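Local coordinates for alpha-1,2-mannosyltransferase (Ktr4), putative (Neosartorya fumigata, PDB 7BOP), which is a putative fungal mannosyltransferase of the GT-A fold class, modelled here with guanosine-5'-diphosphate and a manganese ion, at residues D89-R92 with T93-K97; W141-M144 with E145-R148; F208-M211 with E212-L216; W235-T238 with K239-L242. All blocks are in the same frame, centred on the assembly; numbering follows the deposited sequence.

Contact 1 (D89-R92 with T93-K97); sequences DLER and TWNSK
Thr93 turns OG1 into the crowded position between its own backbone N and carbonyl carbon (chi1 60°), which aims the hydroxyl back at the carbonyl of Asp89 one turn earlier. Thr93 OG1 donates to Asp89 O at 2.8 Å, while Thr93 N reaches the same oxygen from the other face of its carbonyl plane. Ser96 repeats the trick five residues on from Glu91: Ser96 OG lies 3.0 Å from Glu91 O and donates from above the carbonyl plane, beside the bond from Ser96 N. Between the two, the helix widens into a pi-type turn. Leu90 O takes both Trp94 N, at 2.9 Å and rather bent, and Asn95 N, at 3.0 Å and nearly straight.

Glu91 is folded at chi2 (-77°), bringing its carboxylate alongside the Asn95 amide with the two planes 71° apart. Asn95 ND2 gives a straight bond of 2.9 Å to Glu91 OE2, arriving from above the carboxylate plane. That oxygen also accepts from Thr122 and Trp102, and Asn95 OD1 receives Tyr100 N. On the flank facing the sheet, Leu90 CD1 packs 4.2 Å from Trp94 CB, and the indole NE1 goes on to Tyr205 O. Thr93 CG2 lies 4.0 Å from Arg92 NH2, whose guanidinium forms a salt bridge with Asp89.

Three successive carbonyls thus each hold two donors, so the wide turn keeps its oxygens satisfied within a buried helix. Three donors round Glu91 OE2 would probably stabilise a negative charge on the carboxylate.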
loop_
_atom_site.group_PDB
_atom_site.type_symbol
_atom_site.label_atom_id
_atom_site.label_comp_id
_atom_site.label_asym_id
_atom_site.label_seq_id
_atom_site.Cartn_x
_atom_site.Cartn_y
_atom_site.Cartn_z
ATOM N N ASP A 89 -14.931 7.537 7.787
ATOM C CA ASP A 89 -13.837 7.388 8.752
ATOM C C ASP A 89 -12.681 8.320 8.431
ATOM O O ASP A 89 -12.148 8.982 9.324
ATOM C CB ASP A 89 -13.310 5.944 8.779
ATOM C CG ASP A 89 -14.157 4.995 9.630
ATOM O OD1 ASP A 89 -15.207 5.382 10.187
ATOM O OD2 ASP A 89 -13.725 3.833 9.767
ATOM N N LEU A 90 -12.268 8.348 7.167
ATOM C CA LEU A 90 -11.107 9.152 6.787
ATOM C C LEU A 90 -11.401 10.648 6.924
ATOM O O LEU A 90 -10.565 11.421 7.417
ATOM C CB LEU A 90 -10.605 8.791 5.385
ATOM C CG LEU A 90 -9.251 9.403 4.986
ATOM C CD1 LEU A 90 -8.231 9.338 6.113
ATOM C CD2 LEU A 90 -8.712 8.709 3.753
ATOM N N GLU A 91 -12.614 11.037 6.542
ATOM C CA GLU A 91 -13.072 12.414 6.738
ATOM C C GLU A 91 -13.143 12.804 8.221
ATOM O O GLU A 91 -12.575 13.824 8.620
ATOM C CB GLU A 91 -14.425 12.621 6.039
ATOM C CG GLU A 91 -14.309 12.659 4.517
ATOM C CD GLU A 91 -13.766 13.984 3.993
ATOM O OE1 GLU A 91 -13.940 15.000 4.691
ATOM O OE2 GLU A 91 -13.150 14.017 2.897
ATOM N N ARG A 92 -13.792 11.978 9.042
ATOM C CA ARG A 92 -13.936 12.271 10.469
ATOM C C ARG A 92 -12.582 12.376 11.163
ATOM O O ARG A 92 -12.362 13.288 11.965
ATOM C CB ARG A 92 -14.776 11.195 11.174
ATOM C CG ARG A 92 -15.102 11.522 12.629
ATOM C CD ARG A 92 -15.786 10.368 13.353
ATOM N NE ARG A 92 -14.906 9.198 13.484
ATOM C CZ ARG A 92 -14.957 8.084 12.747
ATOM N NH1 ARG A 92 -15.866 7.917 11.783
ATOM N NH2 ARG A 92 -14.075 7.106 12.983
ATOM N N THR A 93 -11.682 11.438 10.864
ATOM C CA THR A 93 -10.403 11.407 11.555
ATOM C C THR A 93 -9.383 12.406 11.038
ATOM O O THR A 93 -8.493 12.792 11.790
ATOM C CB THR A 93 -9.768 10.005 11.530
ATOM O OG1 THR A 93 -9.546 9.582 10.184
ATOM C CG2 THR A 93 -10.650 9.010 12.284
ATOM N N TRP A 94 -9.496 12.809 9.775
ATOM C CA TRP A 94 -8.446 13.599 9.127
ATOM C C TRP A 94 -8.944 14.630 8.101
ATOM O O TRP A 94 -8.731 15.829 8.286
ATOM C CB TRP A 94 -7.412 12.670 8.466
ATOM C CG TRP A 94 -6.223 13.415 7.966
ATOM C CD1 TRP A 94 -5.257 13.985 8.711
ATOM C CD2 TRP A 94 -5.916 13.719 6.607
ATOM N NE1 TRP A 94 -4.336 14.616 7.907
ATOM C CE2 TRP A 94 -4.716 14.462 6.606
ATOM C CE3 TRP A 94 -6.522 13.413 5.386
ATOM C CZ2 TRP A 94 -4.120 14.919 5.432
ATOM C CZ3 TRP A 94 -5.923 13.863 4.215
ATOM C CH2 TRP A 94 -4.737 14.617 4.253
ATOM N N ASN A 95 -9.581 14.187 7.020
ATOM C CA ASN A 95 -9.773 15.078 5.875
ATOM C C ASN A 95 -10.834 16.188 6.056
ATOM O O ASN A 95 -10.834 17.153 5.277
ATOM C CB ASN A 95 -10.042 14.308 4.590
ATOM C CG ASN A 95 -9.662 15.105 3.348
ATOM O OD1 ASN A 95 -8.583 15.692 3.284
ATOM N ND2 ASN A 95 -10.528 15.113 2.354
ATOM N N SER A 96 -11.712 16.085 7.056
ATOM C CA SER A 96 -12.653 17.189 7.315
ATOM C C SER A 96 -11.913 18.454 7.737
ATOM O O SER A 96 -12.432 19.544 7.563
ATOM C CB SER A 96 -13.697 16.818 8.356
ATOM O OG SER A 96 -13.089 16.575 9.593
ATOM N N LYS A 97 -10.697 18.302 8.270
ATOM C CA LYS A 97 -9.871 19.435 8.678
ATOM C C LYS A 97 -8.953 19.944 7.565
ATOM O O LYS A 97 -8.669 21.137 7.485
ATOM C CB LYS A 97 -9.029 19.053 9.898
ATOM C CG LYS A 97 -9.845 18.581 11.093
ATOM C CD LYS A 97 -8.973 17.907 12.142
ATOM C CE LYS A 97 -8.464 16.537 11.680
ATOM N NZ LYS A 97 -8.304 15.603 12.821
#

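Contact 2 (W141-M144 with E145-R148); sequences WINM and ELFR
Asn143 meets the start of helix 144-157 with both its side chain and its backbone. Its CG stands anti to the backbone N (chi1 -175°), and this carries OD1 across to the first turn, where Leu146 N donates to Asn143 OD1 at 3.0 Å, in the carbonyl plane and on a lone pair. The bond is nearly straight, 162° at the hydrogen. Asn143 O accepts the next amide, Phe147 N, also at 3.0 Å. The Leu146 side chain crosses that of Asn143 at about a right angle, with Leu146 CD1 3.9 Å from Asn143 CB.

Met144 follows, bent at chi2 and chi3 to lie alongside Phe147 with its methyl, Met144 CE, 3.9 Å from Phe147 CD2. Leu165 touches both side chains, and Phe310 and the edge-to-face ring of His168 also pack on Phe147. Met144 O takes Arg148 N and sits over the centre of one guanidinium face, 3.7 Å above the plane of Arg148.

Asn143 is therefore the N-cap of the helix: its carboxamide oxygen occupies an amide that has no preceding turn to bond to. A partly negative oxygen here would also suit the positive end of the helix dipole.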
loop_
_atom_site.group_PDB
_atom_site.type_symbol
_atom_site.label_atom_id
_atom_site.label_comp_id
_atom_site.label_asym_id
_atom_site.label_seq_id
_atom_site.Cartn_x
_atom_site.Cartn_y
_atom_site.Cartn_z
ATOM N N TRP A 141 1.811 -8.920 -25.676
ATOM C CA TRP A 141 2.692 -10.082 -25.554
ATOM C C TRP A 141 2.211 -11.177 -24.594
ATOM O O TRP A 141 2.832 -12.233 -24.537
ATOM C CB TRP A 141 4.115 -9.658 -25.185
ATOM C CG TRP A 141 4.248 -8.920 -23.881
ATOM C CD1 TRP A 141 4.342 -9.462 -22.638
ATOM C CD2 TRP A 141 4.332 -7.501 -23.711
ATOM N NE1 TRP A 141 4.464 -8.469 -21.695
ATOM C CE2 TRP A 141 4.465 -7.254 -22.327
ATOM C CE3 TRP A 141 4.297 -6.410 -24.596
ATOM C CZ2 TRP A 141 4.561 -5.963 -21.802
ATOM C CZ3 TRP A 141 4.399 -5.127 -24.077
ATOM C CH2 TRP A 141 4.524 -4.914 -22.687
ATOM N N ILE A 142 1.133 -10.931 -23.841
ATOM C CA ILE A 142 0.615 -11.920 -22.897
ATOM C C ILE A 142 -0.285 -12.876 -23.657
ATOM O O ILE A 142 -1.236 -12.446 -24.312
ATOM C CB ILE A 142 -0.183 -11.269 -21.740
ATOM C CG1 ILE A 142 0.718 -10.328 -20.918
ATOM C CG2 ILE A 142 -0.846 -12.331 -20.853
ATOM C CD1 ILE A 142 1.920 -10.970 -20.258
ATOM N N ASN A 143 0.017 -14.167 -23.558
ATOM C CA ASN A 143 -0.808 -15.205 -24.166
ATOM C C ASN A 143 -1.934 -15.578 -23.200
ATOM O O ASN A 143 -1.673 -16.063 -22.094
ATOM C CB ASN A 143 0.054 -16.425 -24.492
ATOM C CG ASN A 143 -0.711 -17.498 -25.241
ATOM O OD1 ASN A 143 -1.500 -18.243 -24.658
ATOM N ND2 ASN A 143 -0.480 -17.582 -26.540
ATOM N N MET A 144 -3.179 -15.378 -23.623
ATOM C CA MET A 144 -4.326 -15.607 -22.747
ATOM C C MET A 144 -4.595 -17.082 -22.449
ATOM O O MET A 144 -5.153 -17.378 -21.394
ATOM C CB MET A 144 -5.595 -14.918 -23.281
ATOM C CG MET A 144 -5.492 -13.399 -23.365
ATOM S SD MET A 144 -4.907 -12.619 -21.834
ATOM C CE MET A 144 -6.317 -12.973 -20.793
ATOM N N GLU A 145 -4.217 -18.000 -23.348
ATOM C CA GLU A 145 -4.306 -19.442 -23.038
ATOM C C GLU A 145 -3.345 -19.860 -21.922
ATOM O O GLU A 145 -3.715 -20.648 -21.052
ATOM C CB GLU A 145 -4.083 -20.334 -24.269
ATOM C CG GLU A 145 -5.380 -20.822 -24.887
ATOM C CD GLU A 145 -5.176 -21.620 -26.167
ATOM O OE1 GLU A 145 -4.268 -22.487 -26.210
ATOM O OE2 GLU A 145 -5.940 -21.380 -27.131
ATOM N N LEU A 146 -2.121 -19.347 -21.963
ATOM C CA LEU A 146 -1.157 -19.549 -20.874
ATOM C C LEU A 146 -1.662 -18.934 -19.569
ATOM O O LEU A 146 -1.529 -19.545 -18.503
ATOM C CB LEU A 146 0.213 -18.954 -21.221
ATOM C CG LEU A 146 1.026 -19.609 -22.341
ATOM C CD1 LEU A 146 2.351 -18.872 -22.493
ATOM C CD2 LEU A 146 1.268 -21.087 -22.075
ATOM N N PHE A 147 -2.237 -17.732 -19.650
ATOM C CA PHE A 147 -2.885 -17.130 -18.484
ATOM C C PHE A 147 -3.932 -18.071 -17.866
ATOM O O PHE A 147 -3.919 -18.304 -16.657
ATOM C CB PHE A 147 -3.536 -15.770 -18.807
ATOM C CG PHE A 147 -4.513 -15.333 -17.759
ATOM C CD1 PHE A 147 -4.053 -14.817 -16.557
ATOM C CD2 PHE A 147 -5.884 -15.522 -17.927
ATOM C CE1 PHE A 147 -4.937 -14.462 -15.553
ATOM C CE2 PHE A 147 -6.777 -15.169 -16.921
ATOM C CZ PHE A 147 -6.297 -14.638 -15.732
ATOM N N ARG A 148 -4.835 -18.598 -18.693
ATOM C CA ARG A 148 -5.936 -19.425 -18.200
ATOM C C ARG A 148 -5.448 -20.729 -17.573
ATOM O O ARG A 148 -5.998 -21.179 -16.568
ATOM C CB ARG A 148 -6.974 -19.705 -19.298
ATOM C CG ARG A 148 -7.885 -18.514 -19.581
ATOM C CD ARG A 148 -9.039 -18.877 -20.506
ATOM N NE ARG A 148 -8.594 -19.040 -21.894
ATOM C CZ ARG A 148 -8.473 -18.062 -22.799
ATOM N NH1 ARG A 148 -8.043 -18.364 -24.020
ATOM N NH2 ARG A 148 -8.773 -16.793 -22.513
#

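Contact 3 (F208-M211 with E212-L216); sequences FRFM and EDRNL
Arg214 folds back over the helix it has just left and lays one guanidinium face against the Phe210 ring, while the same group bonds to the Phe210 backbone. Phe210 CD1 stands 3.2 Å above the guanidinium plane, offset toward its rim, and the two planes are 31° apart. Arg214 NH1 donates to Phe210 O at 3.1 Å, in the carbonyl plane and on a lone pair. The chain runs extended from CG to NE (chi2 157°, chi3 -171°), long enough to carry the group across the ring. Arg214 NH2 bonds to the carbonyls of Glu46 and His48, so the guanidinium also ties the helix end to that loop.

Leu216 comes to the same side of the Phe210 ring as Arg214, farther along it, with Leu216 CD1 3.5 Å from Phe210 CE2. Met211, bent at chi2 and chi3, crosses Leu216 at about a right angle and brings Met211 CE to 3.7 Å from Leu216 CB.

Water joins the charges on the other flank. One molecule accepts from Arg209 NE at 2.9 Å and donates to Glu212 OE2 and Asp213 OD1; a second links Arg209 NH2 to Asp213 OD1. Each of these residues has a direct partner too: Ala65 O for Arg209, Thr67 for Glu212 and Trp50 for Asp213.

The backbone finishes with Leu216 N bonded to Met211 O at 2.8 Å and Asn215 N to Glu212 O at 3.1 Å. With Asn215 at positive phi as the C-prime residue, this is a Schellman motif, closing helix 207-213 just before strand 218-224.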
loop_
_atom_site.group_PDB
_atom_site.type_symbol
_atom_site.label_atom_id
_atom_site.label_comp_id
_atom_site.label_asym_id
_atom_site.label_seq_id
_atom_site.Cartn_x
_atom_site.Cartn_y
_atom_site.Cartn_z
ATOM N N PHE A 208 0.541 14.776 4.273
ATOM C CA PHE A 208 1.208 14.999 2.995
ATOM C C PHE A 208 2.392 15.945 3.134
ATOM O O PHE A 208 3.475 15.667 2.614
ATOM C CB PHE A 208 0.231 15.523 1.938
ATOM C CG PHE A 208 -0.769 14.512 1.468
ATOM C CD1 PHE A 208 -0.355 13.290 0.926
ATOM C CD2 PHE A 208 -2.133 14.793 1.503
ATOM C CE1 PHE A 208 -1.281 12.370 0.452
ATOM C CE2 PHE A 208 -3.063 13.869 1.027
ATOM C CZ PHE A 208 -2.636 12.658 0.494
ATOM N N ARG A 209 2.205 17.043 3.855
ATOM C CA ARG A 209 3.299 17.983 4.085
ATOM C C ARG A 209 4.302 17.463 5.109
ATOM O O ARG A 209 5.469 17.830 5.061
ATOM C CB ARG A 209 2.761 19.355 4.462
ATOM C CG ARG A 209 1.943 19.947 3.324
ATOM C CD ARG A 209 1.610 21.407 3.560
ATOM N NE ARG A 209 2.794 22.266 3.468
ATOM C CZ ARG A 209 2.789 23.598 3.619
ATOM N NH1 ARG A 209 1.657 24.254 3.881
ATOM N NH2 ARG A 209 3.930 24.276 3.515
ATOM N N PHE A 210 3.859 16.583 6.005
ATOM C CA PHE A 210 4.797 15.813 6.830
ATOM C C PHE A 210 5.778 15.062 5.923
ATOM O O PHE A 210 6.990 15.171 6.107
ATOM C CB PHE A 210 4.047 14.865 7.787
ATOM C CG PHE A 210 4.914 13.789 8.373
ATOM C CD1 PHE A 210 5.745 14.065 9.447
ATOM C CD2 PHE A 210 4.921 12.512 7.827
ATOM C CE1 PHE A 210 6.566 13.072 9.986
ATOM C CE2 PHE A 210 5.729 11.514 8.364
ATOM C CZ PHE A 210 6.554 11.796 9.442
ATOM N N MET A 211 5.249 14.360 4.918
ATOM C CA MET A 211 6.065 13.623 3.937
ATOM C C MET A 211 6.977 14.575 3.158
ATOM O O MET A 211 8.182 14.341 3.033
ATOM C CB MET A 211 5.209 12.870 2.917
ATOM C CG MET A 211 4.255 11.824 3.477
ATOM S SD MET A 211 5.055 10.288 3.911
ATOM C CE MET A 211 5.517 9.632 2.314
ATOM N N GLU A 212 6.383 15.641 2.630
ATOM C CA GLU A 212 7.113 16.578 1.784
ATOM C C GLU A 212 8.254 17.290 2.500
ATOM O O GLU A 212 9.356 17.366 1.959
ATOM C CB GLU A 212 6.160 17.597 1.164
ATOM C CG GLU A 212 6.846 18.507 0.164
ATOM C CD GLU A 212 5.875 19.263 -0.709
ATOM O OE1 GLU A 212 6.174 19.409 -1.909
ATOM O OE2 GLU A 212 4.833 19.708 -0.205
ATOM N N ASP A 213 8.003 17.777 3.708
ATOM C CA ASP A 213 9.018 18.512 4.471
ATOM C C ASP A 213 10.192 17.641 4.857
ATOM O O ASP A 213 11.283 18.163 5.061
ATOM C CB ASP A 213 8.436 19.113 5.755
ATOM C CG ASP A 213 7.429 20.217 5.485
ATOM O OD1 ASP A 213 7.351 20.671 4.332
ATOM O OD2 ASP A 213 6.708 20.596 6.430
ATOM N N ARG A 214 9.973 16.325 4.964
ATOM C CA ARG A 214 11.055 15.383 5.290
ATOM C C ARG A 214 11.580 14.585 4.084
ATOM O O ARG A 214 12.377 13.657 4.253
ATOM C CB ARG A 214 10.561 14.446 6.395
ATOM C CG ARG A 214 10.384 15.149 7.719
ATOM C CD ARG A 214 9.409 14.423 8.631
ATOM N NE ARG A 214 9.105 15.230 9.805
ATOM C CZ ARG A 214 8.295 16.293 9.813
ATOM N NH1 ARG A 214 7.668 16.691 8.706
ATOM N NH2 ARG A 214 8.094 16.951 10.952
ATOM N N ASN A 215 11.147 14.955 2.880
ATOM C CA ASN A 215 11.484 14.260 1.633
ATOM C C ASN A 215 11.224 12.748 1.700
ATOM O O ASN A 215 12.017 11.937 1.200
ATOM C CB ASN A 215 12.930 14.573 1.234
ATOM C CG ASN A 215 13.134 16.052 0.967
ATOM O OD1 ASN A 215 12.478 16.619 0.100
ATOM N ND2 ASN A 215 14.020 16.677 1.705
ATOM N N LEU A 216 10.104 12.378 2.315
ATOM C CA LEU A 216 9.763 10.974 2.461
ATOM C C LEU A 216 9.184 10.417 1.173
ATOM O O LEU A 216 8.525 11.119 0.393
ATOM C CB LEU A 216 8.815 10.751 3.641
ATOM C CG LEU A 216 9.341 11.224 4.999
ATOM C CD1 LEU A 216 8.352 10.873 6.098
ATOM C CD2 LEU A 216 10.723 10.683 5.348
HETATM O O HOH W 1 5.133 20.910 2.543
HETATM O O HOH W 2 6.713 23.344 3.715
#

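Contact 4 (W235-T238 with K239-L242); sequences WPET and KKFL
The Trp235 indole carries the aliphatic part of Lys239 over one face. Lys239 CG lies above the ring, offset toward the rim, 4.2 Å from the centroid of the five-membered ring. This is a CH-pi contact, 24° off the ring normal. The next methylene comes closer to a single atom, with Lys239 CD 3.4 Å from Trp235 NE1. The two side chains cross at about a right angle, one turn apart on the helix. Trp235 sets CG anti to its backbone N (chi1 -169°), placing the ring beside the path of the Lys239 chain; Met255 and Leu258 of helix 255-258 touch it as well. Farther along, the His302 ring meets that of Phe241 at a steep angle.

Glu237 and Lys240 run side by side and point the same way. Both are bent, the glutamate at chi2 and the lysine at chi3, so their charged ends meet: Lys240 NZ is 3.2 Å from Glu237 OE1, on the syn side and 30° out of the carboxylate plane. Lys240 NZ is equally far from Glu237 OE2, though that hydrogen bond is weak, so the ammonium sits near both carboxylate oxygens.

Thr238 faces inward, where its OG1 bonds Tyr299 OH and Leu234 O. Its backbone O accepts Leu242 N at 2.9 Å, and the Leu242 side chain continues onto Leu326 and Phe327.

The arrangement is that of a regular amphipathic alpha-helix: i to i+4 backbone bonds, an i to i+3 salt bridge and an i to i+4 Trp-Lys pair, with Thr238, Phe241 and Leu242 packing helix 234-244 against helices 294-306 and 316-327.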
loop_
_atom_site.group_PDB
_atom_site.type_symbol
_atom_site.label_atom_id
_atom_site.label_comp_id
_atom_site.label_asym_id
_atom_site.label_seq_id
_atom_site.Cartn_x
_atom_site.Cartn_y
_atom_site.Cartn_z
ATOM N N TRP A 235 11.256 -12.864 -7.319
ATOM C CA TRP A 235 12.621 -12.583 -6.871
ATOM C C TRP A 235 13.683 -12.992 -7.902
ATOM O O TRP A 235 14.624 -12.219 -8.154
ATOM C CB TRP A 235 12.904 -13.186 -5.493
ATOM C CG TRP A 235 14.190 -12.708 -4.886
ATOM C CD1 TRP A 235 15.305 -13.446 -4.645
ATOM C CD2 TRP A 235 14.498 -11.378 -4.469
ATOM N NE1 TRP A 235 16.289 -12.667 -4.098
ATOM C CE2 TRP A 235 15.822 -11.387 -3.983
ATOM C CE3 TRP A 235 13.776 -10.177 -4.445
ATOM C CZ2 TRP A 235 16.441 -10.245 -3.479
ATOM C CZ3 TRP A 235 14.391 -9.046 -3.950
ATOM C CH2 TRP A 235 15.711 -9.085 -3.473
ATOM N N PRO A 236 13.543 -14.194 -8.505
ATOM C CA PRO A 236 14.435 -14.519 -9.619
ATOM C C PRO A 236 14.446 -13.452 -10.728
ATOM O O PRO A 236 15.522 -13.068 -11.183
ATOM C CB PRO A 236 13.885 -15.848 -10.117
ATOM C CG PRO A 236 13.433 -16.516 -8.856
ATOM C CD PRO A 236 12.850 -15.403 -8.009
ATOM N N GLU A 237 13.274 -12.960 -11.121
ATOM C CA GLU A 237 13.189 -11.908 -12.145
ATOM C C GLU A 237 13.789 -10.592 -11.667
ATOM O O GLU A 237 14.468 -9.897 -12.430
ATOM C CB GLU A 237 11.749 -11.701 -12.616
ATOM C CG GLU A 237 11.207 -12.838 -13.473
ATOM C CD GLU A 237 11.913 -13.001 -14.817
ATOM O OE1 GLU A 237 12.684 -12.090 -15.228
ATOM O OE2 GLU A 237 11.684 -14.044 -15.474
ATOM N N THR A 238 13.569 -10.267 -10.396
ATOM C CA THR A 238 14.183 -9.087 -9.770
ATOM C C THR A 238 15.720 -9.144 -9.827
ATOM O O THR A 238 16.380 -8.159 -10.190
ATOM C CB THR A 238 13.685 -8.933 -8.313
ATOM O OG1 THR A 238 12.250 -8.790 -8.314
ATOM C CG2 THR A 238 14.335 -7.736 -7.614
ATOM N N LYS A 239 16.280 -10.293 -9.459
ATOM C CA LYS A 239 17.737 -10.482 -9.523
ATOM C C LYS A 239 18.301 -10.339 -10.943
ATOM O O LYS A 239 19.401 -9.810 -11.111
ATOM C CB LYS A 239 18.145 -11.824 -8.926
ATOM C CG LYS A 239 18.068 -11.859 -7.406
ATOM C CD LYS A 239 18.133 -13.291 -6.875
ATOM C CE LYS A 239 19.484 -13.912 -7.066
ATOM N NZ LYS A 239 19.526 -15.293 -6.541
ATOM N N LYS A 240 17.551 -10.807 -11.941
ATOM C CA LYS A 240 17.911 -10.611 -13.349
ATOM C C LYS A 240 17.961 -9.122 -13.709
ATOM O O LYS A 240 18.925 -8.647 -14.317
ATOM C CB LYS A 240 16.930 -11.346 -14.273
ATOM C CG LYS A 240 17.063 -12.869 -14.216
ATOM C CD LYS A 240 15.872 -13.578 -14.821
ATOM C CE LYS A 240 15.755 -13.353 -16.319
ATOM N NZ LYS A 240 14.577 -14.057 -16.902
ATOM N N PHE A 241 16.927 -8.389 -13.306
ATOM C CA PHE A 241 16.894 -6.948 -13.498
ATOM C C PHE A 241 18.091 -6.242 -12.850
ATOM O O PHE A 241 18.720 -5.368 -13.473
ATOM C CB PHE A 241 15.589 -6.375 -12.951
ATOM C CG PHE A 241 15.481 -4.895 -13.104
ATOM C CD1 PHE A 241 15.229 -4.343 -14.349
ATOM C CD2 PHE A 241 15.661 -4.052 -12.012
ATOM C CE1 PHE A 241 15.136 -2.972 -14.508
ATOM C CE2 PHE A 241 15.583 -2.677 -12.166
ATOM C CZ PHE A 241 15.305 -2.137 -13.416
ATOM N N LEU A 242 18.403 -6.617 -11.608
ATOM C CA LEU A 242 19.525 -6.017 -10.893
ATOM C C LEU A 242 20.868 -6.309 -11.565
ATOM O O LEU A 242 21.708 -5.415 -11.654
ATOM C CB LEU A 242 19.575 -6.459 -9.427
ATOM C CG LEU A 242 18.471 -5.967 -8.487
ATOM C CD1 LEU A 242 18.577 -6.693 -7.165
ATOM C CD2 LEU A 242 18.537 -4.464 -8.267
#

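Contacts 1 and 3 are neighbours, their centres 19 Å apart, and they touch where Trp94 CH2 packs 3.7 Å from Phe208 CE2. Contacts 2 and 4 form a looser pair across the chain's centre from contact 1, with centres 22 Å apart and nearest atoms about 11 Å apart. Contact 1 belongs to the beta-alpha-beta unit of strand 69-74, helix 80-98 and strand 102-106, whose first strand ends at Leu74 in the guanosine-5'-diphosphate pocket. That ligand is about 12 Å from the side chain of Leu90 in contact 1 and equally about 12 Å from Phe147 in contact 2, so both contacts stand back from the pocket.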